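Class I phosphodiesterase PDEB1 (Leishmania major, PDB 2R8Q) belongs to the class I phosphodiesterase family and presents an all-helical, metal-binding catalytic domain, modelled with zinc, magnesium and 3-isobutyl-1-methylxanthine. Local coordinates at residues Y131-T136 with I208-A213; T264-A269 with N300-G305; K316-I321 with H327-C332. All blocks are in the same frame, centred on the assembly; numbering follows the deposited sequence.

Contact 1: residues Y131-T136 with I208-A213; sequences YVLLVT and IDCVLA
Thr136, the residue that touches both Cys210 and Val211, also engages a flat group of its own helix, the carbonyl of Val132. Its hydroxyl OG1 donates to Val132 O over 2.7 Å from above the carbonyl plane, 41° out of it, while Thr136 N reaches the same oxygen from the opposite face. One oxygen thus holds two bonds, and the hydroxyl is satisfied inside its own helix. A second flat group, the ring of Tyr131, carries Val135 CG2 on one face, 3.8 Å above the plane and displaced toward the rim; Tyr131 OH bonds to Val191 O.

With OG1 turned back beside the backbone N (chi1 -61°), the threonine's other branch is left to face the neighbouring helix. Thr136 CG2 lies 3.7 Å from CG2 of Val211, the two side chains crossing at a slant, and 3.9 Å from CB of Cys210. One turn earlier, Leu133 adds a looser apolar touch, its CD1 standing 4.3 Å from Cys210 SG. No hydrogen bond spans the interface. It illustrates how a polar residue can serve as an apolar one once its hydroxyl is paid for locally.

The short helical segments cross at -46° with axes 10.0 Å apart. Leu249 of helix 239-254 and Leu112 and Leu116 of helix 102-118 pack against Leu133, and Ala165 of the second subunit packs on Ile208, Asp209 and Leu212. Helix 127-139 runs directly into His140 and Asp141, the adjacent zinc-site residues that form the His-Asp signature of the HD clan, and the side chain of Val211 is about 7 Å from the bound magnesium; this oblique helix packing belongs to the buried, all-helical core beside the metal site.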
loop_
_atom_site.group_PDB
_atom_site.type_symbol
_atom_site.label_atom_id
_atom_site.label_comp_id
_atom_site.label_asym_id
_atom_site.label_seq_id
_atom_site.Cartn_x
_atom_site.Cartn_y
_atom_site.Cartn_z
ATOM N N TYR A 131 11.649 -2.252 22.482
ATOM C CA TYR A 131 12.128 -1.225 21.563
ATOM C C TYR A 131 11.211 -1.133 20.348
ATOM O O TYR A 131 10.745 -0.051 19.989
ATOM C CB TYR A 131 13.561 -1.555 21.127
ATOM C CG TYR A 131 14.160 -0.603 20.117
ATOM C CD1 TYR A 131 14.165 0.776 20.342
ATOM C CD2 TYR A 131 14.733 -1.079 18.941
ATOM C CE1 TYR A 131 14.725 1.652 19.417
ATOM C CE2 TYR A 131 15.297 -0.209 18.009
ATOM C CZ TYR A 131 15.287 1.154 18.256
ATOM O OH TYR A 131 15.820 2.019 17.330
ATOM N N VAL A 132 10.946 -2.274 19.721
ATOM C CA VAL A 132 10.078 -2.300 18.553
ATOM C C VAL A 132 8.673 -1.792 18.880
ATOM O O VAL A 132 8.068 -1.073 18.090
ATOM C CB VAL A 132 9.997 -3.725 17.963
ATOM C CG1 VAL A 132 8.982 -3.768 16.823
ATOM C CG2 VAL A 132 11.379 -4.149 17.467
ATOM N N LEU A 133 8.155 -2.148 20.052
ATOM C CA LEU A 133 6.823 -1.697 20.436
ATOM C C LEU A 133 6.755 -0.171 20.518
ATOM O O LEU A 133 5.811 0.452 20.021
ATOM C CB LEU A 133 6.429 -2.312 21.783
ATOM C CG LEU A 133 5.052 -1.940 22.339
ATOM C CD1 LEU A 133 3.959 -2.341 21.347
ATOM C CD2 LEU A 133 4.841 -2.650 23.670
ATOM N N LEU A 134 7.772 0.438 21.125
ATOM C CA LEU A 134 7.803 1.889 21.265
ATOM C C LEU A 134 7.940 2.592 19.917
ATOM O O LEU A 134 7.304 3.625 19.685
ATOM C CB LEU A 134 8.938 2.298 22.212
ATOM C CG LEU A 134 8.696 1.842 23.655
ATOM C CD1 LEU A 134 9.953 2.056 24.489
ATOM C CD2 LEU A 134 7.526 2.618 24.249
ATOM N N VAL A 135 8.761 2.033 19.032
ATOM C CA VAL A 135 8.955 2.594 17.704
ATOM C C VAL A 135 7.650 2.476 16.919
ATOM O O VAL A 135 7.237 3.410 16.233
ATOM C CB VAL A 135 10.076 1.838 16.948
ATOM C CG1 VAL A 135 10.051 2.190 15.463
ATOM C CG2 VAL A 135 11.426 2.189 17.557
ATOM N N THR A 136 7.000 1.321 17.036
ATOM C CA THR A 136 5.748 1.069 16.332
ATOM C C THR A 136 4.672 2.089 16.693
ATOM O O THR A 136 3.876 2.492 15.845
ATOM C CB THR A 136 5.230 -0.352 16.633
ATOM O OG1 THR A 136 6.195 -1.306 16.174
ATOM C CG2 THR A 136 3.909 -0.611 15.919
ATOM N N ILE A 208 4.548 -4.793 12.088
ATOM C CA ILE A 208 3.375 -4.986 11.241
ATOM C C ILE A 208 2.232 -5.664 12.005
ATOM O O ILE A 208 1.078 -5.237 11.907
ATOM C CB ILE A 208 3.762 -5.798 9.980
ATOM C CG1 ILE A 208 4.648 -4.922 9.089
ATOM C CG2 ILE A 208 2.510 -6.277 9.243
ATOM C CD1 ILE A 208 5.416 -5.668 8.008
ATOM N N ASP A 209 2.546 -6.711 12.767
ATOM C CA ASP A 209 1.521 -7.403 13.544
ATOM C C ASP A 209 0.841 -6.436 14.502
ATOM O O ASP A 209 -0.382 -6.443 14.656
ATOM C CB ASP A 209 2.118 -8.550 14.369
ATOM C CG ASP A 209 2.516 -9.744 13.523
ATOM O OD1 ASP A 209 1.952 -9.916 12.418
ATOM O OD2 ASP A 209 3.378 -10.525 13.982
ATOM N N CYS A 210 1.648 -5.604 15.152
ATOM C CA CYS A 210 1.122 -4.641 16.107
ATOM C C CYS A 210 0.229 -3.588 15.465
ATOM O O CYS A 210 -0.832 -3.268 15.995
ATOM C CB CYS A 210 2.271 -3.978 16.867
ATOM S SG CYS A 210 2.968 -5.060 18.134
ATOM N N VAL A 211 0.650 -3.049 14.325
ATOM C CA VAL A 211 -0.164 -2.044 13.652
ATOM C C VAL A 211 -1.480 -2.664 13.179
ATOM O O VAL A 211 -2.549 -2.079 13.350
ATOM C CB VAL A 211 0.565 -1.439 12.428
ATOM C CG1 VAL A 211 -0.346 -0.443 11.721
ATOM C CG2 VAL A 211 1.839 -0.744 12.868
ATOM N N LEU A 212 -1.406 -3.849 12.585
ATOM C CA LEU A 212 -2.623 -4.486 12.099
ATOM C C LEU A 212 -3.576 -4.813 13.243
ATOM O O LEU A 212 -4.797 -4.831 13.060
ATOM C CB LEU A 212 -2.284 -5.756 11.312
ATOM C CG LEU A 212 -1.475 -5.539 10.025
ATOM C CD1 LEU A 212 -1.198 -6.891 9.370
ATOM C CD2 LEU A 212 -2.236 -4.626 9.071
ATOM N N ALA A 213 -3.015 -5.065 14.421
ATOM C CA ALA A 213 -3.822 -5.393 15.593
ATOM C C ALA A 213 -4.634 -4.210 16.118
ATOM O O ALA A 213 -5.540 -4.400 16.929
ATOM C CB ALA A 213 -2.933 -5.935 16.705
#

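Contact 2: residues T264-A269 with N300-G305; sequences TSRMWA and NELARG
Ala269, in the body of helix 262-285, and Leu302, the first residue of helix 302-324, bring their CA atoms to 7.5 Å, the nearest approach of the two backbones. Glu301 occupies the N-cap position just before, and its carbonyl oxygen accepts weak bonds from the amides of Arg304 and Gly305 in this first turn.

Leu302 does nearly all the reaching, and its two methyls divide the work. CD1 comes down on Ala269, 3.9 Å from the methyl CB and equally far from Ala269 O, an oxygen that is also bonded by Thr273 OG1. CD2 turns to Arg266 and lies 4.1 Å from its CG. The leucine can span both because CG is set anti to the backbone N (chi1 -168°), which directs the fork at the facing helix. Leu302 also meets Met270 and Thr273, so its neighbours fall at positions i, i+3, i+4 and i+7 of helix 262-285, the four corners of a hole in the knobs-into-holes sense, with the leucine as the knob.

Arg266 contributes the aliphatic start of its chain rather than its charge. Extended from CG to NE, it crosses Leu302 obliquely and rests on Trp343 of helix 330-348, the helix that also covers Ala303. The side chain of Ala269 is about 5 Å from the bound 3-isobutyl-1-methylxanthine. Val272 and Phe276 farther along the first helix, and Gln306 and Phe309 farther along the second, line the pocket of that ligand.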
loop_
_atom_site.group_PDB
_atom_site.type_symbol
_atom_site.label_atom_id
_atom_site.label_comp_id
_atom_site.label_asym_id
_atom_site.label_seq_id
_atom_site.Cartn_x
_atom_site.Cartn_y
_atom_site.Cartn_z
ATOM N N THR A 264 -7.550 15.263 31.728
ATOM C CA THR A 264 -6.778 14.911 30.544
ATOM C C THR A 264 -7.629 14.012 29.653
ATOM O O THR A 264 -7.694 14.207 28.437
ATOM C CB THR A 264 -5.481 14.193 30.942
ATOM O OG1 THR A 264 -4.685 15.083 31.734
ATOM C CG2 THR A 264 -4.690 13.771 29.712
ATOM N N SER A 265 -8.294 13.039 30.269
ATOM C CA SER A 265 -9.161 12.124 29.532
ATOM C C SER A 265 -10.242 12.924 28.811
ATOM O O SER A 265 -10.577 12.647 27.659
ATOM C CB SER A 265 -9.807 11.122 30.493
ATOM O OG SER A 265 -10.615 10.188 29.798
ATOM N N ARG A 266 -10.775 13.927 29.501
ATOM C CA ARG A 266 -11.823 14.781 28.954
ATOM C C ARG A 266 -11.344 15.551 27.721
ATOM O O ARG A 266 -12.075 15.684 26.739
ATOM C CB ARG A 266 -12.303 15.743 30.046
ATOM C CG ARG A 266 -13.526 16.549 29.702
ATOM C CD ARG A 266 -14.218 16.978 30.991
ATOM N NE ARG A 266 -15.320 17.900 30.751
ATOM C CZ ARG A 266 -15.163 19.172 30.411
ATOM N NH1 ARG A 266 -13.944 19.678 30.272
ATOM N NH2 ARG A 266 -16.225 19.941 30.215
ATOM N N MET A 267 -10.114 16.055 27.759
ATOM C CA MET A 267 -9.595 16.784 26.612
ATOM C C MET A 267 -9.418 15.859 25.412
ATOM O O MET A 267 -9.639 16.268 24.273
ATOM C CB MET A 267 -8.273 17.479 26.951
ATOM C CG MET A 267 -8.443 18.671 27.879
ATOM S SD MET A 267 -6.978 19.726 27.944
ATOM C CE MET A 267 -7.232 20.732 26.477
ATOM N N TRP A 268 -9.014 14.617 25.657
ATOM C CA TRP A 268 -8.860 13.681 24.551
ATOM C C TRP A 268 -10.238 13.405 23.959
ATOM O O TRP A 268 -10.393 13.332 22.742
ATOM C CB TRP A 268 -8.247 12.359 25.018
ATOM C CG TRP A 268 -6.768 12.388 25.268
ATOM C CD1 TRP A 268 -6.135 12.109 26.446
ATOM C CD2 TRP A 268 -5.733 12.658 24.312
ATOM N NE1 TRP A 268 -4.774 12.184 26.284
ATOM C CE2 TRP A 268 -4.499 12.520 24.985
ATOM C CE3 TRP A 268 -5.728 13.000 22.953
ATOM C CZ2 TRP A 268 -3.266 12.714 24.344
ATOM C CZ3 TRP A 268 -4.498 13.195 22.312
ATOM C CH2 TRP A 268 -3.286 13.050 23.013
ATOM N N ALA A 269 -11.234 13.244 24.828
ATOM C CA ALA A 269 -12.595 12.965 24.371
ATOM C C ALA A 269 -13.134 14.074 23.472
ATOM O O ALA A 269 -13.879 13.809 22.523
ATOM C CB ALA A 269 -13.522 12.756 25.570
ATOM N N ASN A 300 -24.921 15.549 21.178
ATOM C CA ASN A 300 -24.860 14.555 22.243
ATOM C C ASN A 300 -23.980 15.026 23.397
ATOM O O ASN A 300 -23.076 15.842 23.211
ATOM C CB ASN A 300 -24.320 13.229 21.700
ATOM C CG ASN A 300 -25.197 12.646 20.611
ATOM O OD1 ASN A 300 -26.379 12.384 20.825
ATOM N ND2 ASN A 300 -24.618 12.437 19.434
ATOM N N GLU A 301 -24.253 14.502 24.587
ATOM C CA GLU A 301 -23.496 14.854 25.781
ATOM C C GLU A 301 -22.169 14.097 25.779
ATOM O O GLU A 301 -22.143 12.887 25.553
ATOM C CB GLU A 301 -24.296 14.479 27.032
ATOM C CG GLU A 301 -23.732 15.036 28.326
ATOM C CD GLU A 301 -23.874 16.542 28.416
ATOM O OE1 GLU A 301 -25.026 17.028 28.415
ATOM O OE2 GLU A 301 -22.839 17.238 28.485
ATOM N N LEU A 302 -21.073 14.807 26.031
ATOM C CA LEU A 302 -19.754 14.179 26.049
ATOM C C LEU A 302 -19.735 13.014 27.038
ATOM O O LEU A 302 -19.180 11.951 26.750
ATOM C CB LEU A 302 -18.683 15.206 26.430
ATOM C CG LEU A 302 -17.212 14.814 26.242
ATOM C CD1 LEU A 302 -16.915 14.596 24.767
ATOM C CD2 LEU A 302 -16.320 15.917 26.791
ATOM N N ALA A 303 -20.354 13.220 28.198
ATOM C CA ALA A 303 -20.411 12.201 29.244
ATOM C C ALA A 303 -21.079 10.904 28.788
ATOM O O ALA A 303 -20.616 9.811 29.113
ATOM C CB ALA A 303 -21.135 12.756 30.469
ATOM N N ARG A 304 -22.170 11.026 28.039
ATOM C CA ARG A 304 -22.888 9.855 27.551
ATOM C C ARG A 304 -22.020 8.983 26.647
ATOM O O ARG A 304 -21.990 7.760 26.794
ATOM C CB ARG A 304 -24.145 10.293 26.796
ATOM C CG ARG A 304 -24.836 9.177 26.040
ATOM C CD ARG A 304 -26.189 9.630 25.530
ATOM N NE ARG A 304 -27.042 10.051 26.634
ATOM C CZ ARG A 304 -28.335 10.335 26.519
ATOM N NH1 ARG A 304 -28.936 10.245 25.342
ATOM N NH2 ARG A 304 -29.026 10.703 27.587
ATOM N N GLY A 305 -21.312 9.616 25.716
ATOM C CA GLY A 305 -20.458 8.877 24.803
ATOM C C GLY A 305 -19.300 8.180 25.494
ATOM O O GLY A 305 -18.925 7.065 25.123
#

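Contact 3: residues K316-I321 with H327-C332; sequences KFFRDI and HGMQWC
Sulfur and ring meet where Cys332 comes up to Phe318, the pair whose CA atoms lie nearest across the two segments, 7.0 Å apart. Cys332 SG stands 5.2 Å from the centroid of the Phe318 ring and 60° off the ring normal, an oblique sulfur-aromatic contact; the ring atom it approaches is CE2, at 4.1 Å. The same sulfur lies above one face of the neighbouring Trp331 ring, offset toward its rim, which places it between two aromatic side chains.

Apolar contact is closest at CB rather than at sulfur: Cys332 CB is 3.6 Å from CD2 of Phe318. Swung beside its backbone N (chi1 -85°), the phenylalanine ring is carried toward the returning chain. Met329 joins more loosely, its terminal methyl CE reaching Phe318 CE2 at 4.4 Å.

These touches close the base of a helical hairpin in which helix 302-324 passes through a short connection into helix 330-348, which runs back until Trp343 and Leu347 lie against Ala303.

Hydrogen bonds do not cross between the segments themselves, although Arg319 NH2 reaches Asn337 OD1 farther along helix 330-348. Tyr115 of helix 102-118 packs against all three contact residues, Phe318, Met329 and Cys332, while Val255 and Thr259 also touch the phenylalanine.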
loop_
_atom_site.group_PDB
_atom_site.type_symbol
_atom_site.label_atom_id
_atom_site.label_comp_id
_atom_site.label_asym_id
_atom_site.label_seq_id
_atom_site.Cartn_x
_atom_site.Cartn_y
_atom_site.Cartn_z
ATOM N N LYS A 316 -14.180 -2.947 29.980
ATOM C CA LYS A 316 -13.998 -4.388 30.088
ATOM C C LYS A 316 -12.615 -4.796 29.596
ATOM O O LYS A 316 -11.981 -5.679 30.173
ATOM C CB LYS A 316 -15.060 -5.136 29.277
ATOM C CG LYS A 316 -14.858 -6.648 29.282
ATOM C CD LYS A 316 -15.870 -7.373 28.409
ATOM C CE LYS A 316 -15.590 -8.868 28.387
ATOM N NZ LYS A 316 -16.544 -9.607 27.512
ATOM N N PHE A 317 -12.147 -4.151 28.532
ATOM C CA PHE A 317 -10.839 -4.484 27.978
ATOM C C PHE A 317 -9.735 -4.345 29.018
ATOM O O PHE A 317 -8.943 -5.266 29.211
ATOM C CB PHE A 317 -10.514 -3.604 26.766
ATOM C CG PHE A 317 -9.233 -3.987 26.069
ATOM C CD1 PHE A 317 -9.111 -5.224 25.443
ATOM C CD2 PHE A 317 -8.147 -3.117 26.048
ATOM C CE1 PHE A 317 -7.926 -5.592 24.806
ATOM C CE2 PHE A 317 -6.956 -3.475 25.412
ATOM C CZ PHE A 317 -6.847 -4.714 24.792
ATOM N N PHE A 318 -9.666 -3.198 29.686
ATOM C CA PHE A 318 -8.625 -3.013 30.692
ATOM C C PHE A 318 -8.812 -3.929 31.898
ATOM O O PHE A 318 -7.847 -4.489 32.413
ATOM C CB PHE A 318 -8.548 -1.549 31.145
ATOM C CG PHE A 318 -7.700 -0.687 30.247
ATOM C CD1 PHE A 318 -8.265 -0.005 29.172
ATOM C CD2 PHE A 318 -6.328 -0.600 30.449
ATOM C CE1 PHE A 318 -7.468 0.750 28.307
ATOM C CE2 PHE A 318 -5.520 0.150 29.591
ATOM C CZ PHE A 318 -6.091 0.825 28.518
ATOM N N ARG A 319 -10.051 -4.087 32.348
ATOM C CA ARG A 319 -10.315 -4.956 33.486
ATOM C C ARG A 319 -9.851 -6.376 33.168
ATOM O O ARG A 319 -9.235 -7.043 34.001
ATOM C CB ARG A 319 -11.812 -4.940 33.814
ATOM C CG ARG A 319 -12.293 -3.576 34.284
ATOM C CD ARG A 319 -13.782 -3.385 34.056
ATOM N NE ARG A 319 -14.187 -2.006 34.311
ATOM C CZ ARG A 319 -15.328 -1.472 33.887
ATOM N NH1 ARG A 319 -16.181 -2.203 33.181
ATOM N NH2 ARG A 319 -15.616 -0.208 34.169
ATOM N N ASP A 320 -10.129 -6.821 31.948
ATOM C CA ASP A 320 -9.751 -8.160 31.512
ATOM C C ASP A 320 -8.251 -8.375 31.353
ATOM O O ASP A 320 -7.704 -9.349 31.871
ATOM C CB ASP A 320 -10.451 -8.497 30.194
ATOM C CG ASP A 320 -11.866 -8.995 30.399
ATOM O OD1 ASP A 320 -12.503 -8.596 31.396
ATOM O OD2 ASP A 320 -12.346 -9.779 29.555
ATOM N N ILE A 321 -7.570 -7.477 30.647
ATOM C CA ILE A 321 -6.140 -7.668 30.451
ATOM C C ILE A 321 -5.322 -7.449 31.716
ATOM O O ILE A 321 -4.305 -8.109 31.915
ATOM C CB ILE A 321 -5.593 -6.773 29.310
ATOM C CG1 ILE A 321 -5.661 -5.297 29.705
ATOM C CG2 ILE A 321 -6.395 -7.025 28.037
ATOM C CD1 ILE A 321 -5.014 -4.374 28.677
ATOM N N HIS A 327 -0.989 -7.384 35.660
ATOM C CA HIS A 327 -1.339 -6.999 37.021
ATOM C C HIS A 327 -0.722 -5.681 37.486
ATOM O O HIS A 327 -1.293 -4.990 38.331
ATOM C CB HIS A 327 -0.964 -8.130 37.982
ATOM C CG HIS A 327 -1.462 -9.475 37.544
ATOM N ND1 HIS A 327 -0.641 -10.423 36.971
ATOM C CD2 HIS A 327 -2.703 -10.015 37.565
ATOM C CE1 HIS A 327 -1.357 -11.490 36.658
ATOM N NE2 HIS A 327 -2.611 -11.267 37.008
ATOM N N GLY A 328 0.429 -5.322 36.925
ATOM C CA GLY A 328 1.082 -4.085 37.317
ATOM C C GLY A 328 0.426 -2.817 36.793
ATOM O O GLY A 328 0.843 -1.712 37.145
ATOM N N MET A 329 -0.597 -2.972 35.954
ATOM C CA MET A 329 -1.306 -1.827 35.380
ATOM C C MET A 329 -2.653 -1.581 36.062
ATOM O O MET A 329 -3.598 -1.088 35.449
ATOM C CB MET A 329 -1.507 -2.040 33.871
ATOM C CG MET A 329 -0.241 -1.822 33.044
ATOM S SD MET A 329 -0.278 -2.611 31.411
ATOM C CE MET A 329 -1.679 -1.798 30.663
ATOM N N GLN A 330 -2.733 -1.917 37.344
ATOM C CA GLN A 330 -3.961 -1.732 38.102
ATOM C C GLN A 330 -4.466 -0.291 38.074
ATOM O O GLN A 330 -5.672 -0.058 38.048
ATOM C CB GLN A 330 -3.749 -2.167 39.554
ATOM C CG GLN A 330 -5.003 -2.112 40.421
ATOM C CD GLN A 330 -6.125 -2.983 39.887
ATOM O OE1 GLN A 330 -5.902 -4.124 39.483
ATOM N NE2 GLN A 330 -7.344 -2.452 39.895
ATOM N N TRP A 331 -3.551 0.673 38.070
ATOM C CA TRP A 331 -3.949 2.077 38.066
ATOM C C TRP A 331 -4.843 2.413 36.870
ATOM O O TRP A 331 -5.675 3.312 36.948
ATOM C CB TRP A 331 -2.709 2.987 38.090
ATOM C CG TRP A 331 -2.141 3.330 36.742
ATOM C CD1 TRP A 331 -2.616 4.265 35.864
ATOM C CD2 TRP A 331 -0.998 2.737 36.114
ATOM N NE1 TRP A 331 -1.841 4.289 34.731
ATOM C CE2 TRP A 331 -0.841 3.361 34.857
ATOM C CE3 TRP A 331 -0.090 1.737 36.492
ATOM C CZ2 TRP A 331 0.188 3.019 33.972
ATOM C CZ3 TRP A 331 0.934 1.396 35.611
ATOM C CH2 TRP A 331 1.061 2.038 34.365
ATOM N N CYS A 332 -4.674 1.685 35.769
ATOM C CA CYS A 332 -5.485 1.923 34.577
ATOM C C CYS A 332 -6.940 1.604 34.880
ATOM O O CYS A 332 -7.841 2.353 34.511
ATOM C CB CYS A 332 -5.019 1.041 33.420
ATOM S SG CYS A 332 -3.335 1.350 32.878
#

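Contacts 2 and 3 share helix 302-324, which packs on helix 262-285 at its start and on helix 330-348 near its end; their centres are 21 Å apart and their nearest atoms about 10 Å. Contact 1 lies deeper, about 10 Å from the centre of the chain, against 18 Å and 17 Å for contacts 2 and 3; its nearest atoms are about 8 Å from contact 3. None touches another. They lie at different distances from the metal site and the ligand pocket: the side chain of Val211 is about 7 Å from magnesium and about 9 Å from zinc, whereas the side chain of Phe318 is about 9 Å from 3-isobutyl-1-methylxanthine and contact 2 borders that ligand's pocket more closely.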